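Side-chain contacts in DNA repair protein RAD7 (Saccharomyces cerevisiae, PDB 5ZB2), which promotes global genome nucleotide excision repair of damaged, nontranscribed DNA as part of the GGR complex with RAD16 and ABF1: residues D142-E145 against K146-I150; H164-T167 against D168-S172; T336-A339 against F340-L343. All coordinates share one frame; numbering follows the deposited sequence.

How the interactions relate
All three interactions are short-range, between residues three to five apart along helices or at their starts in the leucine-rich-repeat solenoid of RAD7. In each the aromatic side is buried (Trp144, Phe147 and Phe148; Phe166; Phe340), while exposed lysines, Lys146, Lys169 and Lys337, lie on the outside. Interactions 1 and 2, centres about 11 Å apart, belong to consecutive helices, 141-150 and 168-178, and meet where Trp144 packs against Phe166. Interaction 3, on the short helix 337-341, is far along the arc, its nearest atoms about 35 Å from interaction 2. Interaction 1 is chiefly aromatic, within a regular helix; in interaction 2 hydroxyls do more of the work; interaction 3 combines a capped start with weaker backbone bonds.

Interaction 1 (D142-E145 against K146-I150); sequences DTWE and KFFVI
Trp144, Phe147 and Phe148 form the inward-facing ridge of helix 141-150, one of the helices of this leucine-rich-repeat solenoid, and illustrate how an i, i+3, i+4 spacing gathers aromatic rings on one side of a helix. The rings do not stack. Phe147 sets its CD2 near the plane of the indole, at its edge, with Trp144 CE3 4.4 Å from Phe147 CD2. Phe148 meets the root of the tryptophan instead: its CE2 lies 3.9 Å from Trp144 CB. The first torsions separate the two phenylalanines: CG of Phe147 stands opposite the backbone N (chi1 167°), whereas CG of Phe148 lies opposite its carbonyl carbon (chi1 -65°) and the ring swings back along the preceding turn. Beyond the helix, Trp144 and Phe147 share Leu118 of helix 115-124, Phe148 touches Leu174 of helix 168-178, and Phe147 reaches Phe158, so the ridge packs between those two helices and against strand 157-161.

Regular backbone bonds fix these spacings, among them Phe147 N to Thr143 O at 2.9 Å. On the outward side the contacts are polar or loose. The aliphatic part of Lys146 runs back over the previous turn, with CG 3.6 Å from Asp142 O, and a bend at the last torsion (chi4 66°) turns NZ toward that residue. The carboxylate of Asp142 remains apart, OD1 being 5.7 Å from Lys146 NZ, which suggests only a mild attraction. Glu145, extended, reaches toward Lys169, with which its OE1 forms a long, weak ion pair.

Val149 closes the series: its CG2 rests 3.3 Å from Glu145 O, the same oxygen that accepts the Val149 amide.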
ATOM      1  N   ASP A 142       1.147  -1.757  22.531  1.00 44.14           N
ATOM      2  CA  ASP A 142      -0.273  -1.921  22.254  1.00 45.67           C
ATOM      3  C   ASP A 142      -0.507  -2.644  20.937  1.00 43.46           C
ATOM      4  O   ASP A 142      -1.472  -3.407  20.814  1.00 44.71           O
ATOM      5  CB  ASP A 142      -0.954  -0.556  22.256  1.00 48.85           C
ATOM      6  CG  ASP A 142      -0.871   0.124  23.606  1.00 53.94           C
ATOM      7  OD1 ASP A 142      -1.758  -0.123  24.450  1.00 56.96           O
ATOM      8  OD2 ASP A 142       0.091   0.892  23.826  1.00 51.45           O
ATOM      9  N   THR A 143       0.364  -2.439  19.949  1.00 39.32           N
ATOM     10  CA  THR A 143       0.244  -3.195  18.708  1.00 38.75           C
ATOM     11  C   THR A 143       0.575  -4.664  18.931  1.00 38.51           C
ATOM     12  O   THR A 143      -0.109  -5.545  18.394  1.00 39.63           O
ATOM     13  CB  THR A 143       1.150  -2.598  17.633  1.00 38.49           C
ATOM     14  OG1 THR A 143       0.796  -1.228  17.427  1.00 38.38           O
ATOM     15  CG2 THR A 143       0.998  -3.355  16.321  1.00 39.16           C
ATOM     16  N   TRP A 144       1.610  -4.951  19.726  1.00 37.28           N
ATOM     17  CA  TRP A 144       1.928  -6.340  20.045  1.00 38.35           C
ATOM     18  C   TRP A 144       0.710  -7.059  20.608  1.00 37.51           C
ATOM     19  O   TRP A 144       0.402  -8.188  20.211  1.00 36.80           O
ATOM     20  CB  TRP A 144       3.097  -6.410  21.034  1.00 36.99           C
ATOM     21  CG  TRP A 144       4.426  -6.069  20.426  1.00 37.35           C
ATOM     22  CD1 TRP A 144       5.291  -5.094  20.835  1.00 35.79           C
ATOM     23  CD2 TRP A 144       5.039  -6.700  19.295  1.00 35.98           C
ATOM     24  NE1 TRP A 144       6.404  -5.082  20.030  1.00 35.36           N
ATOM     25  CE2 TRP A 144       6.273  -6.058  19.077  1.00 34.83           C
ATOM     26  CE3 TRP A 144       4.662  -7.745  18.445  1.00 35.39           C
ATOM     27  CZ2 TRP A 144       7.132  -6.424  18.047  1.00 35.23           C
ATOM     28  CZ3 TRP A 144       5.521  -8.109  17.420  1.00 36.34           C
ATOM     29  CH2 TRP A 144       6.739  -7.448  17.230  1.00 35.63           C
ATOM     30  N   GLU A 145      -0.001  -6.412  21.534  1.00 40.25           N
ATOM     31  CA  GLU A 145      -1.196  -7.020  22.113  1.00 43.08           C
ATOM     32  C   GLU A 145      -2.210  -7.376  21.032  1.00 41.61           C
ATOM     33  O   GLU A 145      -2.734  -8.495  21.004  1.00 40.41           O
ATOM     34  CB  GLU A 145      -1.820  -6.085  23.148  1.00 47.58           C
ATOM     35  CG  GLU A 145      -3.075  -6.664  23.797  1.00 55.71           C
ATOM     36  CD  GLU A 145      -3.560  -5.865  24.996  1.00 63.53           C
ATOM     37  OE1 GLU A 145      -3.010  -4.774  25.261  1.00 64.63           O
ATOM     38  OE2 GLU A 145      -4.498  -6.334  25.675  1.00 78.16           O
ATOM     39  N   LYS A 146      -2.507  -6.431  20.134  1.00 40.28           N
ATOM     40  CA  LYS A 146      -3.471  -6.708  19.073  1.00 40.11           C
ATOM     41  C   LYS A 146      -3.022  -7.882  18.212  1.00 39.05           C
ATOM     42  O   LYS A 146      -3.839  -8.721  17.815  1.00 38.34           O
ATOM     43  CB  LYS A 146      -3.679  -5.470  18.205  1.00 42.66           C
ATOM     44  CG  LYS A 146      -4.395  -4.334  18.903  1.00 46.55           C
ATOM     45  CD  LYS A 146      -4.770  -3.238  17.920  1.00 63.34           C
ATOM     46  CE  LYS A 146      -5.357  -2.029  18.630  1.00 65.44           C
ATOM     47  NZ  LYS A 146      -4.353  -1.350  19.497  1.00 61.62           N
ATOM     48  N   PHE A 147      -1.726  -7.956  17.914  1.00 38.38           N
ATOM     49  CA  PHE A 147      -1.219  -9.050  17.091  1.00 37.95           C
ATOM     50  C   PHE A 147      -1.399 -10.395  17.788  1.00 38.46           C
ATOM     51  O   PHE A 147      -1.768 -11.387  17.148  1.00 37.87           O
ATOM     52  CB  PHE A 147       0.252  -8.800  16.753  1.00 35.80           C
ATOM     53  CG  PHE A 147       0.954  -9.992  16.178  1.00 34.07           C
ATOM     54  CD1 PHE A 147       0.770 -10.350  14.857  1.00 35.74           C
ATOM     55  CD2 PHE A 147       1.807 -10.751  16.960  1.00 36.10           C
ATOM     56  CE1 PHE A 147       1.417 -11.445  14.327  1.00 37.29           C
ATOM     57  CE2 PHE A 147       2.457 -11.844  16.435  1.00 36.26           C
ATOM     58  CZ  PHE A 147       2.265 -12.191  15.114  1.00 37.22           C
ATOM     59  N   PHE A 148      -1.154 -10.450  19.099  1.00 36.42           N
ATOM     60  CA  PHE A 148      -1.276 -11.716  19.819  1.00 38.54           C
ATOM     61  C   PHE A 148      -2.732 -12.137  19.984  1.00 39.98           C
ATOM     62  O   PHE A 148      -3.031 -13.335  19.967  1.00 39.08           O
ATOM     63  CB  PHE A 148      -0.590 -11.612  21.179  1.00 35.08           C
ATOM     64  CG  PHE A 148       0.895 -11.403  21.091  1.00 36.03           C
ATOM     65  CD1 PHE A 148       1.661 -12.150  20.215  1.00 34.74           C
ATOM     66  CD2 PHE A 148       1.523 -10.449  21.873  1.00 35.79           C
ATOM     67  CE1 PHE A 148       3.025 -11.957  20.127  1.00 32.67           C
ATOM     68  CE2 PHE A 148       2.884 -10.251  21.786  1.00 34.84           C
ATOM     69  CZ  PHE A 148       3.634 -11.005  20.912  1.00 33.60           C
ATOM     70  N   VAL A 149      -3.652 -11.182  20.137  1.00 40.34           N
ATOM     71  CA  VAL A 149      -5.073 -11.530  20.163  1.00 41.93           C
ATOM     72  C   VAL A 149      -5.472 -12.195  18.850  1.00 42.28           C
ATOM     73  O   VAL A 149      -6.155 -13.226  18.836  1.00 43.49           O
ATOM     74  CB  VAL A 149      -5.928 -10.282  20.450  1.00 41.55           C
ATOM     75  CG1 VAL A 149      -7.418 -10.586  20.288  1.00 40.49           C
ATOM     76  CG2 VAL A 149      -5.649  -9.758  21.852  1.00 41.01           C
ATOM     77  N   ILE A 150      -5.041 -11.619  17.727  1.00 41.27           N
ATOM     78  CA  ILE A 150      -5.374 -12.179  16.421  1.00 42.35           C
ATOM     79  C   ILE A 150      -4.765 -13.563  16.246  1.00 43.96           C
ATOM     80  O   ILE A 150      -5.348 -14.422  15.574  1.00 46.50           O
ATOM     81  CB  ILE A 150      -4.918 -11.219  15.302  1.00 42.93           C
ATOM     82  CG1 ILE A 150      -5.722  -9.919  15.370  1.00 43.29           C
ATOM     83  CG2 ILE A 150      -5.079 -11.869  13.924  1.00 44.28           C
ATOM     84  CD1 ILE A 150      -5.223  -8.832  14.452  1.00 43.80           C
TER

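Interaction 2 (H164-T167 against D168-S172)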
ATOM      1  N   HIS A 164      13.497  -2.424  22.136  1.00 30.36           N
ATOM      2  CA  HIS A 164      13.182  -2.091  23.517  1.00 33.49           C
ATOM      3  C   HIS A 164      11.716  -1.712  23.700  1.00 30.95           C
ATOM      4  O   HIS A 164      11.315  -1.362  24.814  1.00 31.12           O
ATOM      5  CB  HIS A 164      14.096  -0.964  24.030  1.00 35.98           C
ATOM      6  CG  HIS A 164      13.891   0.362  23.364  1.00 36.88           C
ATOM      7  ND1 HIS A 164      12.690   1.041  23.395  1.00 36.25           N
ATOM      8  CD2 HIS A 164      14.750   1.154  22.679  1.00 37.02           C
ATOM      9  CE1 HIS A 164      12.814   2.182  22.742  1.00 37.56           C
ATOM     10  NE2 HIS A 164      14.054   2.274  22.297  1.00 37.78           N
ATOM     11  N   ARG A 165      10.912  -1.791  22.640  1.00 31.23           N
ATOM     12  CA  ARG A 165       9.484  -1.521  22.717  1.00 34.76           C
ATOM     13  C   ARG A 165       8.656  -2.783  22.916  1.00 31.67           C
ATOM     14  O   ARG A 165       7.429  -2.694  23.007  1.00 32.34           O
ATOM     15  CB  ARG A 165       9.017  -0.783  21.456  1.00 33.22           C
ATOM     16  CG  ARG A 165       9.391   0.694  21.444  1.00 36.25           C
ATOM     17  CD  ARG A 165       9.072   1.358  20.112  1.00 32.58           C
ATOM     18  NE  ARG A 165       9.387   2.782  20.129  1.00 34.52           N
ATOM     19  CZ  ARG A 165       9.628   3.516  19.043  1.00 32.83           C
ATOM     20  NH1 ARG A 165       9.607   2.966  17.836  1.00 32.34           N
ATOM     21  NH2 ARG A 165       9.912   4.805  19.167  1.00 33.72           N
ATOM     22  N   PHE A 166       9.292  -3.953  22.973  1.00 32.82           N
ATOM     23  CA  PHE A 166       8.628  -5.186  23.397  1.00 33.55           C
ATOM     24  C   PHE A 166       8.748  -5.262  24.917  1.00 31.68           C
ATOM     25  O   PHE A 166       9.755  -5.727  25.455  1.00 32.40           O
ATOM     26  CB  PHE A 166       9.247  -6.400  22.717  1.00 34.27           C
ATOM     27  CG  PHE A 166       8.443  -7.656  22.879  1.00 32.78           C
ATOM     28  CD1 PHE A 166       7.313  -7.868  22.110  1.00 34.63           C
ATOM     29  CD2 PHE A 166       8.815  -8.624  23.800  1.00 32.95           C
ATOM     30  CE1 PHE A 166       6.562  -9.024  22.250  1.00 35.62           C
ATOM     31  CE2 PHE A 166       8.070  -9.785  23.946  1.00 33.99           C
ATOM     32  CZ  PHE A 166       6.941  -9.984  23.172  1.00 33.69           C
ATOM     33  N   THR A 167       7.716  -4.804  25.610  1.00 31.64           N
ATOM     34  CA  THR A 167       7.775  -4.589  27.046  1.00 35.64           C
ATOM     35  C   THR A 167       7.277  -5.815  27.806  1.00 34.65           C
ATOM     36  O   THR A 167       6.791  -6.787  27.227  1.00 32.26           O
ATOM     37  CB  THR A 167       6.938  -3.369  27.425  1.00 37.34           C
ATOM     38  OG1 THR A 167       5.555  -3.651  27.173  1.00 38.80           O
ATOM     39  CG2 THR A 167       7.365  -2.154  26.600  1.00 37.76           C
ATOM     40  N   ASP A 168       7.403  -5.753  29.133  1.00 35.58           N
ATOM     41  CA  ASP A 168       6.848  -6.806  29.981  1.00 37.58           C
ATOM     42  C   ASP A 168       5.358  -6.993  29.719  1.00 38.12           C
ATOM     43  O   ASP A 168       4.860  -8.126  29.692  1.00 38.20           O
ATOM     44  CB  ASP A 168       7.106  -6.475  31.453  1.00 38.03           C
ATOM     45  CG  ASP A 168       8.534  -6.772  31.874  1.00 38.18           C
ATOM     46  OD1 ASP A 168       9.091  -7.798  31.421  1.00 36.15           O
ATOM     47  OD2 ASP A 168       9.106  -5.981  32.655  1.00 37.87           O
ATOM     48  N   LYS A 169       4.630  -5.893  29.506  1.00 39.35           N
ATOM     49  CA  LYS A 169       3.216  -6.003  29.161  1.00 41.15           C
ATOM     50  C   LYS A 169       3.026  -6.819  27.890  1.00 39.62           C
ATOM     51  O   LYS A 169       2.114  -7.651  27.807  1.00 40.35           O
ATOM     52  CB  LYS A 169       2.608  -4.611  28.998  1.00 45.40           C
ATOM     53  CG  LYS A 169       1.090  -4.600  28.896  1.00 52.66           C
ATOM     54  CD  LYS A 169       0.554  -3.186  28.712  1.00 61.35           C
ATOM     55  CE  LYS A 169      -0.925  -3.090  29.069  1.00 74.21           C
ATOM     56  NZ  LYS A 169      -1.776  -4.025  28.281  1.00 75.00           N
ATOM     57  N   SER A 170       3.880  -6.598  26.888  1.00 37.58           N
ATOM     58  CA  SER A 170       3.766  -7.335  25.633  1.00 38.30           C
ATOM     59  C   SER A 170       4.044  -8.815  25.839  1.00 35.84           C
ATOM     60  O   SER A 170       3.384  -9.668  25.237  1.00 35.04           O
ATOM     61  CB  SER A 170       4.729  -6.756  24.597  1.00 35.47           C
ATOM     62  OG  SER A 170       4.650  -5.343  24.570  1.00 37.94           O
ATOM     63  N   LEU A 171       5.038  -9.138  26.670  1.00 33.24           N
ATOM     64  CA  LEU A 171       5.308 -10.532  27.004  1.00 37.10           C
ATOM     65  C   LEU A 171       4.105 -11.180  27.680  1.00 37.35           C
ATOM     66  O   LEU A 171       3.749 -12.324  27.368  1.00 37.22           O
ATOM     67  CB  LEU A 171       6.540 -10.618  27.905  1.00 36.28           C
ATOM     68  CG  LEU A 171       6.912 -12.014  28.408  1.00 36.24           C
ATOM     69  CD1 LEU A 171       7.275 -12.924  27.247  1.00 36.47           C
ATOM     70  CD2 LEU A 171       8.048 -11.931  29.406  1.00 36.41           C
ATOM     71  N   SER A 172       3.471 -10.470  28.619  1.00 36.56           N
ATOM     72  CA  SER A 172       2.283 -11.008  29.275  1.00 38.02           C
ATOM     73  C   SER A 172       1.178 -11.301  28.265  1.00 38.96           C
ATOM     74  O   SER A 172       0.525 -12.348  28.338  1.00 35.82           O
ATOM     75  CB  SER A 172       1.782 -10.037  30.343  1.00 39.85           C
ATOM     76  OG  SER A 172       2.709  -9.929  31.406  1.00 43.26           O
TER
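Thr167 and Ser170 open helix 168-178, with Thr167 at the N-cap position, where a side chain takes over the role that a preceding turn of backbone would play. Leu171 N donates to Thr167 O at 3.0 Å, nearly straight (161° at the hydrogen), the first bond of the regular helix. Around the threonine hydroxyl the bonds converge: Ser170 OG donates to Thr167 OG1 across 3.2 Å, and Ser170 N reaches the same Thr167 OG1 in a weak capping bond of 3.4 Å. The threonine can serve both because its OG1 sits between its own N and carbonyl carbon (chi1 67°), turned over the first turn. Glu141 of the preceding helix holds OG1 as well, which ties the cap to helix 141-150. Asp168, next in line, turns its carboxylate outward from this pair, OD1 accepting from the backbone N of Ser194 and of Asn195.

Packing takes over on the other side of Ser170. Its CB lies over one face of the Phe166 ring, 3.9 Å from the centroid and 21° off the normal, a CH-pi contact displaced toward the rim near CE1. Farther along the ring, Phe166 CE2 is 4.3 Å from Leu171 CB. The phenylalanine also meets Trp144 edge-to-face and touches Ile160 and Phe158 of strand 157-161. With a serine in place of Phe166, Ser170 CB would probably lose its aromatic floor and the Trp144 indole its edge-to-face mate, opening a gap between the loop and both helices.

Ser170 thus works two ways, tying the helix start to the cap through its OG and to the Phe166 ring through its CB, so that polar and apolar contacts fix the same turn.

Interaction 3 (T336-A339 against F340-L343)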
ATOM      1  N   THR A 336      43.509 -27.573  27.132  1.00 46.42           N
ATOM      2  CA  THR A 336      44.858 -27.982  26.776  1.00 49.22           C
ATOM      3  C   THR A 336      44.783 -28.856  25.529  1.00 49.96           C
ATOM      4  O   THR A 336      43.706 -29.097  24.977  1.00 48.64           O
ATOM      5  CB  THR A 336      45.543 -28.735  27.924  1.00 48.68           C
ATOM      6  OG1 THR A 336      45.065 -30.083  27.974  1.00 45.80           O
ATOM      7  CG2 THR A 336      45.287 -28.052  29.266  1.00 47.95           C
ATOM      8  N   LYS A 337      45.945 -29.343  25.092  1.00 52.58           N
ATOM      9  CA  LYS A 337      45.991 -30.163  23.887  1.00 54.92           C
ATOM     10  C   LYS A 337      45.203 -31.456  24.058  1.00 54.86           C
ATOM     11  O   LYS A 337      44.699 -32.009  23.075  1.00 54.50           O
ATOM     12  CB  LYS A 337      47.444 -30.465  23.523  1.00 64.47           C
ATOM     13  CG  LYS A 337      47.622 -31.157  22.185  1.00 81.01           C
ATOM     14  CD  LYS A 337      49.096 -31.285  21.835  1.00113.31           C
ATOM     15  CE  LYS A 337      49.303 -31.835  20.433  1.00100.18           C
ATOM     16  NZ  LYS A 337      50.750 -31.956  20.102  1.00109.54           N
ATOM     17  N   GLU A 338      45.070 -31.944  25.294  1.00 54.42           N
ATOM     18  CA  GLU A 338      44.389 -33.214  25.519  1.00 58.53           C
ATOM     19  C   GLU A 338      42.928 -33.154  25.091  1.00 55.05           C
ATOM     20  O   GLU A 338      42.379 -34.156  24.620  1.00 56.09           O
ATOM     21  CB  GLU A 338      44.493 -33.611  26.994  1.00 62.05           C
ATOM     22  CG  GLU A 338      43.951 -35.000  27.308  1.00 81.51           C
ATOM     23  CD  GLU A 338      44.741 -36.104  26.630  1.00 92.56           C
ATOM     24  OE1 GLU A 338      45.846 -35.816  26.120  1.00 79.73           O
ATOM     25  OE2 GLU A 338      44.257 -37.255  26.608  1.00 91.03           O
ATOM     26  N   ALA A 339      42.278 -31.999  25.253  1.00 52.53           N
ATOM     27  CA  ALA A 339      40.889 -31.874  24.829  1.00 49.51           C
ATOM     28  C   ALA A 339      40.738 -32.180  23.344  1.00 50.52           C
ATOM     29  O   ALA A 339      39.801 -32.877  22.936  1.00 50.20           O
ATOM     30  CB  ALA A 339      40.366 -30.471  25.138  1.00 46.24           C
ATOM     31  N   PHE A 340      41.655 -31.673  22.518  1.00 51.86           N
ATOM     32  CA  PHE A 340      41.543 -31.859  21.079  1.00 52.86           C
ATOM     33  C   PHE A 340      41.970 -33.251  20.633  1.00 54.31           C
ATOM     34  O   PHE A 340      41.634 -33.660  19.516  1.00 54.63           O
ATOM     35  CB  PHE A 340      42.367 -30.797  20.353  1.00 53.21           C
ATOM     36  CG  PHE A 340      41.953 -29.393  20.679  1.00 52.78           C
ATOM     37  CD1 PHE A 340      40.834 -28.833  20.087  1.00 54.57           C
ATOM     38  CD2 PHE A 340      42.672 -28.634  21.588  1.00 52.11           C
ATOM     39  CE1 PHE A 340      40.446 -27.542  20.388  1.00 54.19           C
ATOM     40  CE2 PHE A 340      42.287 -27.340  21.890  1.00 51.80           C
ATOM     41  CZ  PHE A 340      41.174 -26.795  21.291  1.00 51.61           C
ATOM     42  N   VAL A 341      42.695 -33.988  21.479  1.00 54.86           N
ATOM     43  CA  VAL A 341      43.007 -35.379  21.168  1.00 55.91           C
ATOM     44  C   VAL A 341      41.724 -36.161  20.933  1.00 54.55           C
ATOM     45  O   VAL A 341      41.633 -36.971  20.002  1.00 54.49           O
ATOM     46  CB  VAL A 341      43.852 -36.004  22.296  1.00 59.72           C
ATOM     47  CG1 VAL A 341      44.133 -37.466  22.011  1.00 58.29           C
ATOM     48  CG2 VAL A 341      45.161 -35.247  22.464  1.00 59.46           C
ATOM     49  N   ALA A 342      40.707 -35.921  21.761  1.00 54.05           N
ATOM     50  CA  ALA A 342      39.435 -36.624  21.648  1.00 53.74           C
ATOM     51  C   ALA A 342      38.519 -36.040  20.583  1.00 54.96           C
ATOM     52  O   ALA A 342      37.504 -36.666  20.258  1.00 56.30           O
ATOM     53  CB  ALA A 342      38.711 -36.606  22.995  1.00 55.09           C
ATOM     54  N   LEU A 343      38.844 -34.870  20.034  1.00 52.73           N
ATOM     55  CA  LEU A 343      37.972 -34.201  19.069  1.00 52.09           C
ATOM     56  C   LEU A 343      38.181 -34.830  17.692  1.00 53.03           C
ATOM     57  O   LEU A 343      38.869 -34.295  16.819  1.00 52.22           O
ATOM     58  CB  LEU A 343      38.245 -32.701  19.054  1.00 51.44           C
ATOM     59  CG  LEU A 343      37.321 -31.834  18.198  1.00 51.30           C
ATOM     60  CD1 LEU A 343      35.861 -32.042  18.570  1.00 49.58           C
ATOM     61  CD2 LEU A 343      37.699 -30.366  18.343  1.00 50.12           C
TER
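Val341 and Lys337 are joined by the one bond of normal strength between the two halves of the short helix 337-341, a minimal helix in a leucine-rich-repeat solenoid. Val341 N reaches Lys337 O at 3.2 Å, in the carbonyl plane but bent, with an angle of 139° at the hydrogen. The other backbone bonds across the turn, such as Phe340 N to Lys337 O, are weak and of the i to i+3 kind, which fits a helix that barely completes its turns.

Capping supplies a second kind of bond. Thr336 stands at the N-cap, its OG1 accepting from Glu338 N at 3.3 Å, and Asp309 of the preceding helix is also bonded to that hydroxyl.

Apolar contact is the third. The ring of Phe340 leaves the helix toward the core, where Leu329, Leu353 and Met366 surround it, while Leu343 meets Leu316 and Leu367 of the two adjacent helices.

Oxygens set against carbon complete the packing. On the exposed side, a bend in Glu338 (chi2 64°) brings its carboxylate across beside a methyl of the valine, Glu338 OE1 lying 3.8 Å from Val341 CG2. That methyl also meets the backbone, with Val341 CG2 3.3 Å from Lys337 O. On the buried side, Phe340 CD2 lies 3.6 Å from Thr336 O, the carbonyl oxygen of the cap residue.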